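Local coordinates for protein dihydropteridine reductase (Dictyostelium discoideum, PDB 3ORF) that reduces quinonoid dihydropteridines to tetrahydropteridines with NADH or NADPH, and so probably regenerates the tetrahydrobiopterin cofactor of aromatic amino acid hydroxylases, at residues A[134-145]-A[179-190]. Residues are numbered along the deposited sequence; the frame is centred on the assembly and turned at random.
Sequences LNQGGLFVLTGA and LPAGSTSLGILP. With NAD (nicotinamide-adenine-dinucleotide), chain E.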
loop_
_atom_site.group_PDB
_atom_site.type_symbol
_atom_site.label_atom_id
_atom_site.label_comp_id
_atom_site.label_asym_id
_atom_site.label_seq_id
_atom_site.Cartn_x
_atom_site.Cartn_y
_atom_site.Cartn_z
ATOM N N LEU A 134 17.178 5.545 -15.141
ATOM C CA LEU A 134 18.322 5.116 -14.364
ATOM C C LEU A 134 19.365 4.498 -15.298
ATOM O O LEU A 134 19.015 3.821 -16.259
ATOM C CB LEU A 134 17.888 4.132 -13.285
ATOM C CG LEU A 134 18.848 3.987 -12.110
ATOM C CD1 LEU A 134 18.928 5.324 -11.347
ATOM C CD2 LEU A 134 18.474 2.769 -11.192
ATOM N N ASN A 135 20.638 4.805 -15.066
ATOM C CA ASN A 135 21.735 4.163 -15.797
ATOM C C ASN A 135 21.951 2.773 -15.215
ATOM O O ASN A 135 21.660 2.495 -13.996
ATOM C CB ASN A 135 23.009 4.917 -15.562
ATOM C CG ASN A 135 23.201 6.102 -16.518
ATOM O OD1 ASN A 135 22.788 6.067 -17.671
ATOM N ND2 ASN A 135 23.786 7.175 -15.997
ATOM N N GLN A 136 22.463 1.889 -16.053
ATOM C CA GLN A 136 22.848 0.565 -15.610
ATOM C C GLN A 136 23.790 0.802 -14.419
ATOM O O GLN A 136 24.530 1.792 -14.434
ATOM C CB GLN A 136 23.553 -0.238 -16.738
ATOM C CG GLN A 136 22.623 -0.351 -18.001
ATOM C CD GLN A 136 23.129 -1.319 -19.077
ATOM O OE1 GLN A 136 24.251 -1.204 -19.570
ATOM N NE2 GLN A 136 22.295 -2.263 -19.436
ATOM N N GLY A 137 23.770 -0.102 -13.437
ATOM C CA GLY A 137 24.636 0.028 -12.266
ATOM C C GLY A 137 24.163 1.104 -11.296
ATOM O O GLY A 137 24.783 1.301 -10.258
ATOM N N GLY A 138 23.033 1.752 -11.595
ATOM C CA GLY A 138 22.530 2.905 -10.796
ATOM C C GLY A 138 22.044 2.577 -9.388
ATOM O O GLY A 138 21.839 1.397 -9.026
ATOM N N LEU A 139 21.831 3.613 -8.587
ATOM C CA LEU A 139 21.378 3.455 -7.237
ATOM C C LEU A 139 19.979 4.028 -7.171
ATOM O O LEU A 139 19.722 5.181 -7.619
ATOM C CB LEU A 139 22.239 4.269 -6.296
ATOM C CG LEU A 139 21.778 4.247 -4.824
ATOM C CD1 LEU A 139 21.894 2.819 -4.301
ATOM C CD2 LEU A 139 22.701 5.172 -4.047
ATOM N N PHE A 140 19.070 3.249 -6.610
ATOM C CA PHE A 140 17.696 3.669 -6.582
ATOM C C PHE A 140 17.162 3.590 -5.148
ATOM O O PHE A 140 17.052 2.488 -4.580
ATOM C CB PHE A 140 16.902 2.730 -7.482
ATOM C CG PHE A 140 15.440 2.980 -7.471
ATOM C CD1 PHE A 140 14.858 3.785 -8.454
ATOM C CD2 PHE A 140 14.636 2.390 -6.516
ATOM C CE1 PHE A 140 13.470 3.979 -8.468
ATOM C CE2 PHE A 140 13.285 2.603 -6.521
ATOM C CZ PHE A 140 12.705 3.411 -7.487
ATOM N N VAL A 141 16.807 4.720 -4.558
ATOM C CA VAL A 141 16.423 4.674 -3.157
ATOM C C VAL A 141 15.087 5.243 -2.876
ATOM O O VAL A 141 14.883 6.375 -3.210
ATOM C CB VAL A 141 17.456 5.405 -2.287
ATOM C CG1 VAL A 141 17.040 5.400 -0.788
ATOM C CG2 VAL A 141 18.797 4.672 -2.425
ATOM N N LEU A 142 14.185 4.474 -2.208
ATOM C CA LEU A 142 12.948 5.051 -1.696
ATOM C C LEU A 142 13.033 5.269 -0.178
ATOM O O LEU A 142 13.632 4.462 0.550
ATOM C CB LEU A 142 11.749 4.135 -2.025
ATOM C CG LEU A 142 11.515 3.763 -3.490
ATOM C CD1 LEU A 142 10.172 2.999 -3.731
ATOM C CD2 LEU A 142 11.488 5.101 -4.250
ATOM N N THR A 143 12.398 6.338 0.309
ATOM C CA THR A 143 12.194 6.572 1.754
ATOM C C THR A 143 10.974 5.768 2.285
ATOM O O THR A 143 9.793 6.014 1.879
ATOM C CB THR A 143 12.042 8.048 2.057
ATOM O OG1 THR A 143 13.194 8.738 1.475
ATOM C CG2 THR A 143 12.130 8.250 3.579
ATOM N N GLY A 144 11.255 4.803 3.183
ATOM C CA GLY A 144 10.166 3.998 3.756
ATOM C C GLY A 144 9.873 4.537 5.152
ATOM O O GLY A 144 10.024 5.761 5.413
ATOM N N ALA A 145 9.542 3.636 6.096
ATOM C CA ALA A 145 9.457 4.069 7.489
ATOM C C ALA A 145 9.787 2.982 8.428
ATOM O O ALA A 145 9.249 1.911 8.331
ATOM C CB ALA A 145 8.078 4.700 7.825
ATOM N N LEU A 179 13.982 -2.233 -13.461
ATOM C CA LEU A 179 15.073 -1.322 -13.360
ATOM C C LEU A 179 16.262 -1.923 -14.206
ATOM O O LEU A 179 16.328 -3.125 -14.456
ATOM C CB LEU A 179 15.464 -1.187 -11.876
ATOM C CG LEU A 179 14.584 -0.403 -10.887
ATOM C CD1 LEU A 179 15.329 -0.120 -9.571
ATOM C CD2 LEU A 179 14.057 0.934 -11.478
ATOM N N PRO A 180 17.186 -1.064 -14.651
ATOM C CA PRO A 180 18.233 -1.530 -15.565
ATOM C C PRO A 180 19.158 -2.550 -14.911
ATOM O O PRO A 180 19.200 -2.632 -13.682
ATOM C CB PRO A 180 18.998 -0.245 -15.950
ATOM C CG PRO A 180 18.453 0.868 -15.049
ATOM C CD PRO A 180 17.061 0.421 -14.610
ATOM N N ALA A 181 19.881 -3.311 -15.744
ATOM C CA ALA A 181 20.899 -4.261 -15.258
ATOM C C ALA A 181 21.857 -3.628 -14.212
ATOM O O ALA A 181 22.250 -2.430 -14.351
ATOM C CB ALA A 181 21.721 -4.880 -16.481
ATOM N N GLY A 182 22.150 -4.389 -13.157
ATOM C CA GLY A 182 23.132 -4.035 -12.149
ATOM C C GLY A 182 22.729 -2.956 -11.154
ATOM O O GLY A 182 23.524 -2.544 -10.326
ATOM N N SER A 183 21.487 -2.484 -11.219
ATOM C CA SER A 183 21.058 -1.464 -10.294
ATOM C C SER A 183 20.748 -2.064 -8.937
ATOM O O SER A 183 20.525 -3.246 -8.822
ATOM C CB SER A 183 19.792 -0.823 -10.852
ATOM O OG SER A 183 18.875 -1.870 -10.955
ATOM N N THR A 184 20.645 -1.223 -7.926
ATOM C CA THR A 184 20.438 -1.643 -6.546
ATOM C C THR A 184 19.269 -0.793 -6.086
ATOM O O THR A 184 19.332 0.432 -6.219
ATOM C CB THR A 184 21.647 -1.272 -5.677
ATOM O OG1 THR A 184 22.733 -2.118 -6.020
ATOM C CG2 THR A 184 21.370 -1.502 -4.186
ATOM N N SER A 185 18.218 -1.459 -5.612
ATOM C CA SER A 185 17.004 -0.844 -5.031
ATOM C C SER A 185 17.116 -0.997 -3.483
ATOM O O SER A 185 17.291 -2.135 -2.997
ATOM C CB SER A 185 15.805 -1.624 -5.541
ATOM O OG SER A 185 14.562 -1.266 -4.932
ATOM N N LEU A 186 17.055 0.136 -2.747
ATOM C CA LEU A 186 17.114 0.196 -1.279
ATOM C C LEU A 186 15.970 1.057 -0.728
ATOM O O LEU A 186 15.429 1.942 -1.405
ATOM C CB LEU A 186 18.449 0.851 -0.820
ATOM C CG LEU A 186 19.686 0.087 -1.286
ATOM C CD1 LEU A 186 20.912 0.829 -0.935
ATOM C CD2 LEU A 186 19.666 -1.374 -0.737
ATOM N N GLY A 187 15.625 0.814 0.527
ATOM C CA GLY A 187 14.744 1.659 1.254
ATOM C C GLY A 187 15.586 2.217 2.382
ATOM O O GLY A 187 16.417 1.480 2.950
ATOM N N ILE A 188 15.405 3.505 2.717
ATOM C CA ILE A 188 16.000 4.044 3.955
ATOM C C ILE A 188 14.842 4.292 4.860
ATOM O O ILE A 188 13.797 4.804 4.413
ATOM C CB ILE A 188 16.830 5.338 3.739
ATOM C CG1 ILE A 188 16.015 6.383 3.010
ATOM C CG2 ILE A 188 18.167 5.005 3.039
ATOM C CD1 ILE A 188 16.798 7.629 2.687
ATOM N N LEU A 189 14.976 3.830 6.113
ATOM C CA LEU A 189 13.847 3.716 7.022
ATOM C C LEU A 189 14.275 4.436 8.307
ATOM O O LEU A 189 14.783 3.826 9.226
ATOM C CB LEU A 189 13.476 2.228 7.339
ATOM C CG LEU A 189 12.417 1.436 6.545
ATOM C CD1 LEU A 189 12.868 1.335 5.092
ATOM C CD2 LEU A 189 12.305 0.058 7.180
ATOM N N PRO A 190 14.023 5.735 8.371
ATOM C CA PRO A 190 14.395 6.481 9.589
ATOM C C PRO A 190 13.469 6.182 10.785
ATOM O O PRO A 190 12.254 5.945 10.580
ATOM C CB PRO A 190 14.281 7.963 9.165
ATOM C CG PRO A 190 13.419 7.973 7.856
ATOM C CD PRO A 190 13.281 6.513 7.365
HETATM P PA NAD E . 8.687 17.510 3.604
HETATM O O1A NAD E . 7.221 17.671 3.791
HETATM O O2A NAD E . 9.617 18.649 3.833
HETATM O O5B NAD E . 8.909 17.173 2.012
HETATM C C5B NAD E . 8.250 16.245 1.230
HETATM C C4B NAD E . 8.320 16.783 -0.210
HETATM O O4B NAD E . 7.590 15.825 -1.032
HETATM C C3B NAD E . 7.517 18.107 -0.308
HETATM O O3B NAD E . 8.205 18.987 -1.166
HETATM C C2B NAD E . 6.269 17.740 -1.085
HETATM O O2B NAD E . 5.848 18.816 -1.939
HETATM C C1B NAD E . 6.799 16.577 -1.949
HETATM N N9A NAD E . 5.765 15.602 -2.394
HETATM C C8A NAD E . 4.726 15.168 -1.633
HETATM N N7A NAD E . 4.062 14.258 -2.363
HETATM C C5A NAD E . 4.648 14.138 -3.595
HETATM C C6A NAD E . 4.399 13.362 -4.770
HETATM N N6A NAD E . 3.314 12.555 -4.867
HETATM N N1A NAD E . 5.238 13.474 -5.840
HETATM C C2A NAD E . 6.263 14.315 -5.794
HETATM N N3A NAD E . 6.518 15.056 -4.695
HETATM C C4A NAD E . 5.726 15.014 -3.601
HETATM O O3 NAD E . 9.056 16.211 4.415
HETATM P PN NAD E . 10.416 15.719 4.933
HETATM O O1N NAD E . 10.388 16.095 6.383
HETATM O O2N NAD E . 11.573 16.040 3.998
HETATM O O5D NAD E . 10.289 14.101 4.901
HETATM C C5D NAD E . 10.832 13.303 3.842
HETATM C C4D NAD E . 10.362 11.841 3.977
HETATM O O4D NAD E . 10.488 11.412 5.359
HETATM C C3D NAD E . 8.906 11.543 3.602
HETATM O O3D NAD E . 8.951 10.417 2.655
HETATM C C2D NAD E . 8.249 11.095 4.915
HETATM O O2D NAD E . 7.214 10.162 4.566
HETATM C C1D NAD E . 9.478 10.365 5.501
HETATM N N1N NAD E . 9.685 9.640 6.837
HETATM C C2N NAD E . 10.017 10.292 8.106
HETATM C C3N NAD E . 10.199 9.455 9.261
HETATM C C7N NAD E . 10.568 9.993 10.671
HETATM O O7N NAD E . 9.977 9.550 11.674
HETATM N N7N NAD E . 11.587 10.878 10.686
HETATM C C4N NAD E . 10.088 8.047 9.152
HETATM C C5N NAD E . 9.803 7.443 7.922
HETATM C C6N NAD E . 9.606 8.226 6.796
HETATM O O HOH W 1 19.525 -2.810 -18.637
#
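Phe140 and Leu179 meet where two parallel strands of a Rossmann fold begin to pair: methyl CD1 of Leu179 lies over one face of the ring, 4.1 Å from its centroid, a CH-pi contact. Phe140 carries its ring anti to the backbone N (chi1 176°), on the same sheet face as Ser185. On the other face Leu139, Val141, Leu186 and Ile188 pack side by side, Val141 CG1 lying 4.0 Å from Ile188 CG2. The backbone ladder illustrates parallel pairing well: Phe140 N binds Thr184 O at 2.9 Å, Phe140 O accepts from Leu186 N, and the pattern continues to Gly144 N on Ile188 O at 2.8 Å. Before it, two type II turns dock, Gly137 N donating to Ala181 O, while Ser183 OG braces its own turn through Pro180 O.

At the C-terminal end Leu189 sets CG 3.6 Å from Ala145 C, and its CD1 reaches Gly144 CA. Replacing Leu189 with an alanine would probably leave a gap beside Gly144 and Ala145, which belong to the NAD pocket. The Pro190 ring lies over one face of the nicotinamide, Ala145 CB meets its edge at C5N, and Ala145 touches Tyr158, the predicted proton acceptor. Farther out, His166 bonds Ala145 N and Lys162 bonds Thr143 O, both from helix 156-172, which also packs on Phe140. Helix 213-225 covers the Leu186 face, and strands 88-93 and 236-242 flank the pair.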